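Local atomic coordinates of alpha-glucosidase ([Eubacterium] rectale, PDB entry 6PNR), a protein that probably hydrolyses alpha-linked glycosides of sulfoquinovose, the sulfonated sugar of plant sulfolipids, as a sulfoquinovosidase of glycoside hydrolase family 31. Residues R18-E21 with P27-Y30; F104-D109 with Y178-D183; M1-K4 with E9-L12; E112-C117 with S196-Q201. All blocks are in the same frame, centred on the assembly; numbering follows the deposited sequence.

Interaction 1 (R18-E21 with P27-Y30)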
loop_
_atom_site.group_PDB
_atom_site.type_symbol
_atom_site.label_atom_id
_atom_site.label_comp_id
_atom_site.label_asym_id
_atom_site.label_seq_id
_atom_site.Cartn_x
_atom_site.Cartn_y
_atom_site.Cartn_z
ATOM N N ARG A 18 -20.392 30.026 -4.054
ATOM C CA ARG A 18 -19.017 30.419 -3.773
ATOM C C ARG A 18 -18.083 29.267 -4.136
ATOM O O ARG A 18 -18.233 28.158 -3.613
ATOM C CB ARG A 18 -18.873 30.795 -2.299
ATOM C CG ARG A 18 -17.566 31.486 -1.941
ATOM C CD ARG A 18 -17.482 31.828 -0.454
ATOM N NE ARG A 18 -17.695 30.660 0.401
ATOM C CZ ARG A 18 -18.812 30.428 1.084
ATOM N NH1 ARG A 18 -19.819 31.290 1.016
ATOM N NH2 ARG A 18 -18.925 29.337 1.835
ATOM N N ILE A 19 -17.129 29.513 -5.032
ATOM C CA ILE A 19 -16.171 28.477 -5.405
ATOM C C ILE A 19 -14.766 28.731 -4.864
ATOM O O ILE A 19 -13.983 27.773 -4.762
ATOM C CB ILE A 19 -16.119 28.263 -6.933
ATOM C CG1 ILE A 19 -15.580 29.496 -7.640
ATOM C CG2 ILE A 19 -17.485 27.880 -7.484
ATOM C CD1 ILE A 19 -15.201 29.217 -9.084
ATOM N N LEU A 20 -14.413 29.966 -4.521
ATOM C CA LEU A 20 -13.115 30.260 -3.928
ATOM C C LEU A 20 -13.303 31.106 -2.682
ATOM O O LEU A 20 -14.168 31.987 -2.643
ATOM C CB LEU A 20 -12.182 31.008 -4.896
ATOM C CG LEU A 20 -11.630 30.262 -6.111
ATOM C CD1 LEU A 20 -10.583 31.108 -6.814
ATOM C CD2 LEU A 20 -11.034 28.907 -5.706
ATOM N N GLU A 21 -12.477 30.851 -1.674
ATOM C CA GLU A 21 -12.481 31.678 -0.477
ATOM C C GLU A 21 -11.099 31.665 0.149
ATOM O O GLU A 21 -10.445 30.619 0.202
ATOM C CB GLU A 21 -13.516 31.197 0.544
ATOM C CG GLU A 21 -13.541 32.033 1.820
ATOM C CD GLU A 21 -14.510 31.498 2.856
ATOM O OE1 GLU A 21 -15.301 30.585 2.525
ATOM O OE2 GLU A 21 -14.477 31.990 4.005
ATOM N N PRO A 27 -8.247 29.241 4.815
ATOM C CA PRO A 27 -7.210 29.701 3.885
ATOM C C PRO A 27 -7.289 28.991 2.542
ATOM O O PRO A 27 -7.638 27.813 2.450
ATOM C CB PRO A 27 -5.902 29.368 4.612
ATOM C CG PRO A 27 -6.269 28.270 5.547
ATOM C CD PRO A 27 -7.670 28.576 5.992
ATOM N N MET A 28 -6.942 29.736 1.493
ATOM C CA MET A 28 -7.026 29.254 0.123
ATOM C C MET A 28 -5.750 28.570 -0.344
ATOM O O MET A 28 -5.813 27.720 -1.237
ATOM C CB MET A 28 -7.356 30.420 -0.818
ATOM C CG MET A 28 -7.803 30.020 -2.223
ATOM S SD MET A 28 -8.345 31.433 -3.225
ATOM C CE MET A 28 -6.796 32.276 -3.493
ATOM N N ILE A 29 -4.595 28.920 0.222
ATOM C CA ILE A 29 -3.305 28.420 -0.245
ATOM C C ILE A 29 -2.466 27.986 0.951
ATOM O O ILE A 29 -2.321 28.736 1.923
ATOM C CB ILE A 29 -2.547 29.482 -1.065
ATOM C CG1 ILE A 29 -3.379 29.959 -2.258
ATOM C CG2 ILE A 29 -1.213 28.942 -1.533
ATOM C CD1 ILE A 29 -2.763 31.153 -2.991
ATOM N N TYR A 30 -1.916 26.776 0.878
ATOM C CA TYR A 30 -0.808 26.358 1.719
ATOM C C TYR A 30 0.418 26.152 0.841
ATOM O O TYR A 30 0.310 25.752 -0.322
ATOM C CB TYR A 30 -1.102 25.048 2.477
ATOM C CG TYR A 30 -2.366 25.037 3.323
ATOM C CD1 TYR A 30 -3.624 25.084 2.737
ATOM C CD2 TYR A 30 -2.291 24.925 4.714
ATOM C CE1 TYR A 30 -4.780 25.053 3.506
ATOM C CE2 TYR A 30 -3.439 24.890 5.491
ATOM C CZ TYR A 30 -4.673 24.957 4.883
ATOM O OH TYR A 30 -5.806 24.928 5.652
#
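Met28 meets the end of strand 17-22 through the whole inner part of its side chain. Its CB lies 3.3 Å from Glu21 O, and its CG lies 3.6 Å from the same oxygen. The Met28 sulfur reaches Leu20: SD sits 4.2 Å from Leu20 CB, an apolar contact at the root of the leucine side chain. No hydrogen bond crosses between the two segments. The contact is packing of a thioether chain against a backbone carbonyl and a leucine.

The torsions explain this path. Met28 CG stands opposite the backbone N (chi1 -166°). The chain then runs straight to SD and bends only at its last torsion, chi3 70°. The backbone of Met28 is held as well: its N bonds to His22 ND1, and its carbonyl pairs with the backbone of Arg105. On the other segment, the carboxylate of Glu21 turns to polar partners. Glu21 OE1 forms a salt bridge with Arg18 NE at 3.2 Å, and OE2 is bonded to Ser23 OG.

Ile19 and Leu20 both pair with Leu12 of strand 10-14, a classic beta bulge, while Leu20 and Met28 touch Phe104 of strand 101-107. Strands 17-22 and 29-41 belong to different sheets. The contact lies where the chain leaves the small N-terminal sheet and enters the next one, beside strand 101-107.

Interaction 2 (F104-D109 with Y178-D183)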
loop_
_atom_site.group_PDB
_atom_site.type_symbol
_atom_site.label_atom_id
_atom_site.label_comp_id
_atom_site.label_asym_id
_atom_site.label_seq_id
_atom_site.Cartn_x
_atom_site.Cartn_y
_atom_site.Cartn_z
ATOM N N PHE A 104 -3.719 24.253 -3.256
ATOM C CA PHE A 104 -4.741 25.232 -3.597
ATOM C C PHE A 104 -6.101 24.638 -3.268
ATOM O O PHE A 104 -6.424 23.528 -3.716
ATOM C CB PHE A 104 -4.663 25.609 -5.085
ATOM C CG PHE A 104 -5.611 26.709 -5.488
ATOM C CD1 PHE A 104 -5.254 28.035 -5.341
ATOM C CD2 PHE A 104 -6.860 26.410 -6.009
ATOM C CE1 PHE A 104 -6.124 29.055 -5.700
ATOM C CE2 PHE A 104 -7.740 27.422 -6.376
ATOM C CZ PHE A 104 -7.367 28.746 -6.224
ATOM N N ARG A 105 -6.900 25.365 -2.491
ATOM C CA ARG A 105 -8.209 24.870 -2.098
ATOM C C ARG A 105 -9.330 25.524 -2.887
ATOM O O ARG A 105 -9.301 26.725 -3.169
ATOM C CB ARG A 105 -8.432 25.073 -0.606
ATOM C CG ARG A 105 -7.580 24.119 0.207
ATOM C CD ARG A 105 -8.137 23.984 1.579
ATOM N NE ARG A 105 -7.463 22.953 2.343
ATOM C CZ ARG A 105 -7.728 22.724 3.617
ATOM N NH1 ARG A 105 -8.643 23.461 4.230
ATOM N NH2 ARG A 105 -7.094 21.770 4.272
ATOM N N VAL A 106 -10.321 24.717 -3.240
ATOM C CA VAL A 106 -11.520 25.168 -3.925
ATOM C C VAL A 106 -12.706 24.878 -3.023
ATOM O O VAL A 106 -12.862 23.746 -2.550
ATOM C CB VAL A 106 -11.696 24.466 -5.285
ATOM C CG1 VAL A 106 -12.975 24.903 -5.927
ATOM C CG2 VAL A 106 -10.511 24.738 -6.189
ATOM N N ALA A 107 -13.555 25.885 -2.812
ATOM C CA ALA A 107 -14.736 25.707 -1.980
ATOM C C ALA A 107 -15.691 24.703 -2.611
ATOM O O ALA A 107 -15.924 24.713 -3.820
ATOM C CB ALA A 107 -15.444 27.055 -1.777
ATOM N N ALA A 108 -16.276 23.845 -1.781
ATOM C CA ALA A 108 -17.157 22.802 -2.285
ATOM C C ALA A 108 -18.236 22.515 -1.255
ATOM O O ALA A 108 -18.165 22.961 -0.110
ATOM C CB ALA A 108 -16.368 21.533 -2.614
ATOM N N ASP A 109 -19.240 21.750 -1.666
ATOM C CA ASP A 109 -20.243 21.260 -0.736
ATOM C C ASP A 109 -20.437 19.766 -0.957
ATOM O O ASP A 109 -19.966 19.192 -1.945
ATOM C CB ASP A 109 -21.567 22.033 -0.867
ATOM C CG ASP A 109 -22.204 21.908 -2.242
ATOM O OD1 ASP A 109 -22.049 20.862 -2.904
ATOM O OD2 ASP A 109 -22.881 22.869 -2.661
ATOM N N TYR A 178 -18.376 24.685 -13.929
ATOM C CA TYR A 178 -17.113 25.300 -14.298
ATOM C C TYR A 178 -16.096 24.186 -14.520
ATOM O O TYR A 178 -16.269 23.056 -14.049
ATOM C CB TYR A 178 -16.610 26.288 -13.222
ATOM C CG TYR A 178 -16.158 25.650 -11.903
ATOM C CD1 TYR A 178 -14.885 25.101 -11.771
ATOM C CD2 TYR A 178 -16.992 25.623 -10.786
ATOM C CE1 TYR A 178 -14.468 24.523 -10.591
ATOM C CE2 TYR A 178 -16.580 25.052 -9.595
ATOM C CZ TYR A 178 -15.315 24.499 -9.504
ATOM O OH TYR A 178 -14.875 23.919 -8.329
ATOM N N TYR A 179 -15.041 24.504 -15.260
ATOM C CA TYR A 179 -13.838 23.689 -15.264
ATOM C C TYR A 179 -12.701 24.522 -14.702
ATOM O O TYR A 179 -12.711 25.755 -14.790
ATOM C CB TYR A 179 -13.475 23.156 -16.670
ATOM C CG TYR A 179 -12.741 24.117 -17.586
ATOM C CD1 TYR A 179 -11.348 24.202 -17.582
ATOM C CD2 TYR A 179 -13.436 24.893 -18.497
ATOM C CE1 TYR A 179 -10.681 25.068 -18.442
ATOM C CE2 TYR A 179 -12.781 25.752 -19.359
ATOM C CZ TYR A 179 -11.415 25.850 -19.321
ATOM O OH TYR A 179 -10.783 26.719 -20.187
ATOM N N LEU A 180 -11.733 23.837 -14.106
ATOM C CA LEU A 180 -10.561 24.469 -13.530
ATOM C C LEU A 180 -9.341 23.733 -14.050
ATOM O O LEU A 180 -9.297 22.498 -14.017
ATOM C CB LEU A 180 -10.603 24.439 -11.988
ATOM C CG LEU A 180 -9.468 25.087 -11.183
ATOM C CD1 LEU A 180 -9.960 25.416 -9.787
ATOM C CD2 LEU A 180 -8.241 24.200 -11.092
ATOM N N HIS A 181 -8.358 24.486 -14.516
ATOM C CA HIS A 181 -7.117 23.943 -15.042
ATOM C C HIS A 181 -5.951 24.548 -14.281
ATOM O O HIS A 181 -5.914 25.765 -14.064
ATOM C CB HIS A 181 -6.957 24.250 -16.535
ATOM C CG HIS A 181 -5.656 23.772 -17.095
ATOM N ND1 HIS A 181 -5.296 22.441 -17.086
ATOM C CD2 HIS A 181 -4.614 24.444 -17.644
ATOM C CE1 HIS A 181 -4.091 22.310 -17.619
ATOM N NE2 HIS A 181 -3.659 23.511 -17.971
ATOM N N VAL A 182 -5.002 23.705 -13.875
ATOM C CA VAL A 182 -3.745 24.160 -13.296
ATOM C C VAL A 182 -2.686 24.074 -14.386
ATOM O O VAL A 182 -2.386 22.982 -14.885
ATOM C CB VAL A 182 -3.342 23.325 -12.066
ATOM C CG1 VAL A 182 -2.040 23.863 -11.452
ATOM C CG2 VAL A 182 -4.464 23.307 -11.025
ATOM N N ASP A 183 -2.097 25.219 -14.731
ATOM C CA ASP A 183 -1.139 25.316 -15.833
ATOM C C ASP A 183 0.232 24.866 -15.342
ATOM O O ASP A 183 1.139 25.660 -15.080
ATOM C CB ASP A 183 -1.108 26.739 -16.382
ATOM C CG ASP A 183 -0.302 26.865 -17.672
ATOM O OD1 ASP A 183 0.280 25.862 -18.137
ATOM O OD2 ASP A 183 -0.258 27.984 -18.231
HETATM O O HOH W 1 -16.686 24.038 -6.393
#
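Val106 sends its two methyl groups to two different partners on strand 178-182. CG2 of Val106 makes an apolar contact with CD1 of Leu180, tip to tip and 3.7 Å apart. The side chain of Leu180 starts opposite its backbone N (chi1 -179°), which lets CD1 reach the valine. CG1 of Val106 takes the second partner. It has an apolar contact with Tyr178 CZ at 4.3 Å, oblique to the ring, and a close methyl-hydroxyl approach to Tyr178 OH at 3.2 Å. Valine and tyrosine run past each other in opposite directions, and the methyl lies beside the hydroxyl end of the tyrosine.

The CA atoms of Val106 and Leu180 are 9.7 Å apart. This spacing is that of two beta sheets packed face to face, not of neighbouring strands. The segments belong to two antiparallel sheets of the N-terminal beta-sandwich region, and the three side chains form part of the layer between them. Leu200, Ile209 and Ile211 continue this apolar layer around Leu180.

The polar link runs through one water. The hydroxyl of Tyr178 donates to it, with Tyr178 OH to the water oxygen at 2.7 Å. The water lies at the ring edge, in the ring plane. It donates in turn to the backbone, with its oxygen 2.8 Å from Ala107 O. On the outer face of strand 101-107, Arg105 pairs with Glu199 and bonds to Tyr50 of the second subunit.

Interaction 3 (M1-K4 with E9-L12)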
loop_
_atom_site.group_PDB
_atom_site.type_symbol
_atom_site.label_atom_id
_atom_site.label_comp_id
_atom_site.label_asym_id
_atom_site.label_seq_id
_atom_site.Cartn_x
_atom_site.Cartn_y
_atom_site.Cartn_z
ATOM N N MET A 1 -18.814 35.373 -13.390
ATOM C CA MET A 1 -18.125 35.125 -12.130
ATOM C C MET A 1 -17.769 36.426 -11.421
ATOM O O MET A 1 -17.062 37.270 -11.976
ATOM C CB MET A 1 -16.862 34.299 -12.368
ATOM C CG MET A 1 -17.125 32.837 -12.668
ATOM S SD MET A 1 -15.584 31.913 -12.826
ATOM C CE MET A 1 -15.027 32.509 -14.404
ATOM N N GLN A 2 -18.245 36.575 -10.186
ATOM C CA GLN A 2 -18.093 37.807 -9.426
ATOM C C GLN A 2 -17.104 37.618 -8.282
ATOM O O GLN A 2 -17.078 36.568 -7.630
ATOM C CB GLN A 2 -19.443 38.293 -8.881
ATOM C CG GLN A 2 -20.091 37.358 -7.870
ATOM C CD GLN A 2 -21.419 37.877 -7.338
ATOM O OE1 GLN A 2 -21.973 38.851 -7.854
ATOM N NE2 GLN A 2 -21.937 37.224 -6.299
ATOM N N ILE A 3 -16.293 38.647 -8.050
ATOM C CA ILE A 3 -15.315 38.685 -6.969
ATOM C C ILE A 3 -15.878 39.524 -5.832
ATOM O O ILE A 3 -16.495 40.573 -6.064
ATOM C CB ILE A 3 -13.978 39.267 -7.462
ATOM C CG1 ILE A 3 -13.335 38.353 -8.505
ATOM C CG2 ILE A 3 -13.030 39.550 -6.296
ATOM C CD1 ILE A 3 -11.973 38.834 -8.965
ATOM N N LYS A 4 -15.684 39.057 -4.603
ATOM C CA LYS A 4 -15.815 39.880 -3.410
ATOM C C LYS A 4 -14.475 39.864 -2.696
ATOM O O LYS A 4 -13.903 38.793 -2.473
ATOM C CB LYS A 4 -16.923 39.375 -2.481
ATOM C CG LYS A 4 -18.322 39.489 -3.052
ATOM C CD LYS A 4 -19.342 38.909 -2.096
ATOM C CE LYS A 4 -20.741 38.949 -2.682
ATOM N NZ LYS A 4 -21.727 38.267 -1.793
ATOM N N GLU A 9 -10.234 39.080 3.306
ATOM C CA GLU A 9 -11.023 37.997 2.741
ATOM C C GLU A 9 -11.208 38.171 1.241
ATOM O O GLU A 9 -11.589 39.248 0.776
ATOM C CB GLU A 9 -12.385 37.910 3.438
ATOM C CG GLU A 9 -13.253 36.756 2.967
ATOM C CD GLU A 9 -14.474 36.539 3.847
ATOM O OE1 GLU A 9 -14.617 37.258 4.863
ATOM O OE2 GLU A 9 -15.289 35.644 3.521
ATOM N N PHE A 10 -10.929 37.117 0.482
ATOM C CA PHE A 10 -11.169 37.067 -0.950
ATOM C C PHE A 10 -12.213 35.996 -1.234
ATOM O O PHE A 10 -12.233 34.951 -0.577
ATOM C CB PHE A 10 -9.870 36.777 -1.714
ATOM C CG PHE A 10 -10.089 36.309 -3.120
ATOM C CD1 PHE A 10 -10.377 37.209 -4.126
ATOM C CD2 PHE A 10 -10.011 34.962 -3.436
ATOM C CE1 PHE A 10 -10.588 36.778 -5.423
ATOM C CE2 PHE A 10 -10.223 34.526 -4.728
ATOM C CZ PHE A 10 -10.512 35.438 -5.724
ATOM N N GLN A 11 -13.085 36.259 -2.206
ATOM C CA GLN A 11 -14.136 35.318 -2.562
ATOM C C GLN A 11 -14.394 35.377 -4.059
ATOM O O GLN A 11 -14.304 36.445 -4.677
ATOM C CB GLN A 11 -15.445 35.604 -1.816
ATOM C CG GLN A 11 -15.432 35.280 -0.331
ATOM C CD GLN A 11 -16.768 35.571 0.332
ATOM O OE1 GLN A 11 -17.347 34.706 0.996
ATOM N NE2 GLN A 11 -17.263 36.794 0.155
ATOM N N LEU A 12 -14.740 34.223 -4.632
ATOM C CA LEU A 12 -15.123 34.130 -6.034
ATOM C C LEU A 12 -16.373 33.273 -6.144
ATOM O O LEU A 12 -16.417 32.166 -5.596
ATOM C CB LEU A 12 -13.997 33.531 -6.888
ATOM C CG LEU A 12 -14.347 33.282 -8.360
ATOM C CD1 LEU A 12 -14.693 34.593 -9.054
ATOM C CD2 LEU A 12 -13.215 32.557 -9.098
#
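Lys4 and Gln11 pair through two backbone hydrogen bonds. Lys4 N donates to Gln11 O at 3.0 Å, from above the carbonyl plane. Gln11 N donates to Lys4 O at 2.7 Å; this bond is more bent at the hydrogen (132°). The next pair, Ile3 with Leu12, is non-hydrogen-bonded. There the backbones meet through weak CA-H...O contacts, Ile3 CA to Gln11 O at 3.4 Å and Leu12 CA to Gln2 O at 3.5 Å.

Apolar side chains gather on the face that holds Ile3 and Leu12. The two branches of Ile3 divide the work. CG1 meets Leu12 CD1, and CG2 meets Phe10 CE1 at 3.8 Å. Leu12 CG points away from its backbone N (chi1 175°), and CD1 then comes over toward the first strand. There Leu12 CD1 lies 3.4 Å from Gln2 O and also touches Met1 CB. Beyond the segments, Ile81 of strand 77-83 packs on Ile3 and Phe10, and Ile211 of strand 208-213 packs on Met1 and Leu12.

The face with Lys4 and Gln11 is more polar. The Gln11 side chain crosses that of Lys4 at a slant, and its NE2 lies 3.7 Å from both Lys4 CB and Lys4 CD. The amine end of Lys4 leads away from the second strand.

The two strands run antiparallel, at 163° between their directions. They form the N-terminal beta hairpin, two strands of a small three-stranded antiparallel sheet completed by strand 17-22.

Interaction 4 (E112-C117 with S196-Q201)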
loop_
_atom_site.group_PDB
_atom_site.type_symbol
_atom_site.label_atom_id
_atom_site.label_comp_id
_atom_site.label_asym_id
_atom_site.label_seq_id
_atom_site.Cartn_x
_atom_site.Cartn_y
_atom_site.Cartn_z
ATOM N N GLU A 112 -21.733 18.137 -4.355
ATOM C CA GLU A 112 -21.046 18.429 -5.603
ATOM C C GLU A 112 -20.327 17.190 -6.144
ATOM O O GLU A 112 -19.821 16.354 -5.389
ATOM C CB GLU A 112 -20.040 19.556 -5.371
ATOM C CG GLU A 112 -19.214 19.958 -6.577
ATOM C CD GLU A 112 -18.279 21.111 -6.256
ATOM O OE1 GLU A 112 -18.391 21.661 -5.136
ATOM O OE2 GLU A 112 -17.436 21.456 -7.111
ATOM N N LYS A 113 -20.276 17.082 -7.471
ATOM C CA LYS A 113 -19.536 16.022 -8.138
ATOM C C LYS A 113 -18.555 16.636 -9.129
ATOM O O LYS A 113 -18.711 17.782 -9.556
ATOM C CB LYS A 113 -20.495 15.040 -8.826
ATOM C CG LYS A 113 -21.305 14.279 -7.796
ATOM C CD LYS A 113 -22.509 13.569 -8.329
ATOM C CE LYS A 113 -23.193 12.885 -7.145
ATOM N NZ LYS A 113 -24.438 12.184 -7.523
ATOM N N CYS A 114 -17.530 15.857 -9.483
ATOM C CA CYS A 114 -16.396 16.343 -10.261
ATOM C C CYS A 114 -15.941 15.273 -11.243
ATOM O O CYS A 114 -15.931 14.081 -10.916
ATOM C CB CYS A 114 -15.225 16.729 -9.355
ATOM S SG CYS A 114 -15.568 18.133 -8.259
ATOM N N TYR A 115 -15.531 15.704 -12.430
ATOM C CA TYR A 115 -15.208 14.771 -13.497
ATOM C C TYR A 115 -13.915 15.196 -14.182
ATOM O O TYR A 115 -13.588 16.383 -14.260
ATOM C CB TYR A 115 -16.349 14.686 -14.508
ATOM C CG TYR A 115 -17.686 14.383 -13.867
ATOM C CD1 TYR A 115 -18.119 13.075 -13.706
ATOM C CD2 TYR A 115 -18.511 15.411 -13.412
ATOM C CE1 TYR A 115 -19.333 12.796 -13.120
ATOM C CE2 TYR A 115 -19.727 15.143 -12.820
ATOM C CZ TYR A 115 -20.136 13.838 -12.677
ATOM O OH TYR A 115 -21.343 13.560 -12.093
ATOM N N GLY A 116 -13.179 14.211 -14.677
ATOM C CA GLY A 116 -11.989 14.543 -15.433
ATOM C C GLY A 116 -10.699 14.042 -14.820
ATOM O O GLY A 116 -10.563 12.846 -14.539
ATOM N N CYS A 117 -9.753 14.957 -14.605
ATOM C CA CYS A 117 -8.369 14.616 -14.268
ATOM C C CYS A 117 -7.756 13.700 -15.322
ATOM O O CYS A 117 -6.973 12.802 -15.006
ATOM C CB CYS A 117 -8.262 13.997 -12.871
ATOM S SG CYS A 117 -8.383 15.271 -11.568
ATOM N N SER A 196 -16.086 19.901 2.208
ATOM C CA SER A 196 -16.234 21.345 2.069
ATOM C C SER A 196 -15.197 21.973 1.148
ATOM O O SER A 196 -15.203 23.198 0.978
ATOM C CB SER A 196 -16.194 22.027 3.447
ATOM O OG SER A 196 -14.930 21.880 4.076
ATOM N N PHE A 197 -14.316 21.176 0.544
ATOM C CA PHE A 197 -13.299 21.737 -0.332
ATOM C C PHE A 197 -12.649 20.630 -1.154
ATOM O O PHE A 197 -12.524 19.489 -0.699
ATOM C CB PHE A 197 -12.220 22.506 0.453
ATOM C CG PHE A 197 -11.464 21.678 1.466
ATOM C CD1 PHE A 197 -10.306 20.996 1.107
ATOM C CD2 PHE A 197 -11.886 21.620 2.790
ATOM C CE1 PHE A 197 -9.603 20.239 2.040
ATOM C CE2 PHE A 197 -11.186 20.872 3.733
ATOM C CZ PHE A 197 -10.039 20.180 3.359
ATOM N N HIS A 198 -12.266 20.982 -2.374
ATOM C CA HIS A 198 -11.268 20.241 -3.133
ATOM C C HIS A 198 -9.907 20.837 -2.811
ATOM O O HIS A 198 -9.792 22.034 -2.532
ATOM C CB HIS A 198 -11.516 20.326 -4.643
ATOM C CG HIS A 198 -12.960 20.288 -5.036
ATOM N ND1 HIS A 198 -13.841 19.343 -4.562
ATOM C CD2 HIS A 198 -13.677 21.085 -5.866
ATOM C CE1 HIS A 198 -15.036 19.554 -5.083
ATOM N NE2 HIS A 198 -14.963 20.604 -5.881
ATOM N N GLU A 199 -8.872 20.009 -2.836
ATOM C CA GLU A 199 -7.522 20.508 -2.601
ATOM C C GLU A 199 -6.606 19.990 -3.694
ATOM O O GLU A 199 -6.500 18.774 -3.900
ATOM C CB GLU A 199 -6.997 20.115 -1.215
ATOM C CG GLU A 199 -5.581 20.616 -0.950
ATOM C CD GLU A 199 -5.166 20.506 0.522
ATOM O OE1 GLU A 199 -4.668 19.432 0.921
ATOM O OE2 GLU A 199 -5.342 21.496 1.274
ATOM N N LEU A 200 -5.937 20.911 -4.379
ATOM C CA LEU A 200 -5.095 20.600 -5.525
ATOM C C LEU A 200 -3.644 20.767 -5.097
ATOM O O LEU A 200 -3.170 21.897 -4.919
ATOM C CB LEU A 200 -5.441 21.506 -6.703
ATOM C CG LEU A 200 -6.933 21.754 -6.946
ATOM C CD1 LEU A 200 -7.121 22.704 -8.131
ATOM C CD2 LEU A 200 -7.727 20.455 -7.158
ATOM N N GLN A 201 -2.952 19.647 -4.893
ATOM C CA GLN A 201 -1.540 19.657 -4.519
ATOM C C GLN A 201 -0.675 19.665 -5.777
ATOM O O GLN A 201 -0.866 18.834 -6.667
ATOM C CB GLN A 201 -1.195 18.443 -3.655
ATOM C CG GLN A 201 0.285 18.375 -3.288
ATOM C CD GLN A 201 0.677 17.106 -2.528
ATOM O OE1 GLN A 201 1.860 16.864 -2.274
ATOM N NE2 GLN A 201 -0.306 16.303 -2.156
#
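The two backbones stay well apart, with the CA atoms of Cys114 and His198 9.6 Å from each other, so side chains alone make the contact. His198 NE2 donates a nearly straight hydrogen bond to Glu112 OE2, 2.9 Å long with 165° at the hydrogen. The oxygen lies in the plane of the imidazole, at the ring edge. The carboxylate is turned steeply, its plane 76° from that of the ring, and the N-H comes to OE2 from above the carboxylate plane. Glu112 reaches the ring with an extended chain.

The two segments lie on different antiparallel sheets of the N-terminal beta-sandwich region. This histidine-carboxylate pair bridges the buried layer between strand 197-202 and the loop that leads into strand 114-118. OE2 of Glu112 is also bonded to the hydroxyl of Ser174, and the two bonds should restrict rotation of the carboxylate.

Cys114 SG lies 3.5 Å from His198 CE1. It sits oblique to the ring, 36° off its normal and 3.9 Å from its centroid. Phe192 of strand 188-194 packs on this cysteine. Tyr178 touches both Glu112 and His198, while Val106 and Ala108 pack against the histidine.

How the interactions relate
Interactions 2 and 4 are buried and lie side by side, centres about 6 Å apart. Both span the gap between the same two large sheets, and strands 101-107 and 197-202 are neighbours in one of them. Their chemistry differs: one is methyl packing with a water link, the other a histidine-carboxylate bond. Interactions 1 and 3 are only partly buried and lie farther from the chain centre. Interaction 3 is the one pairing of adjacent strands, held by backbone bonds. Interaction 1 lies between the small sheet of interaction 3 and the six-stranded sheet of interaction 2, and is thioether packing without a hydrogen bond across it; Ile19 O also bonds to Ala107 N.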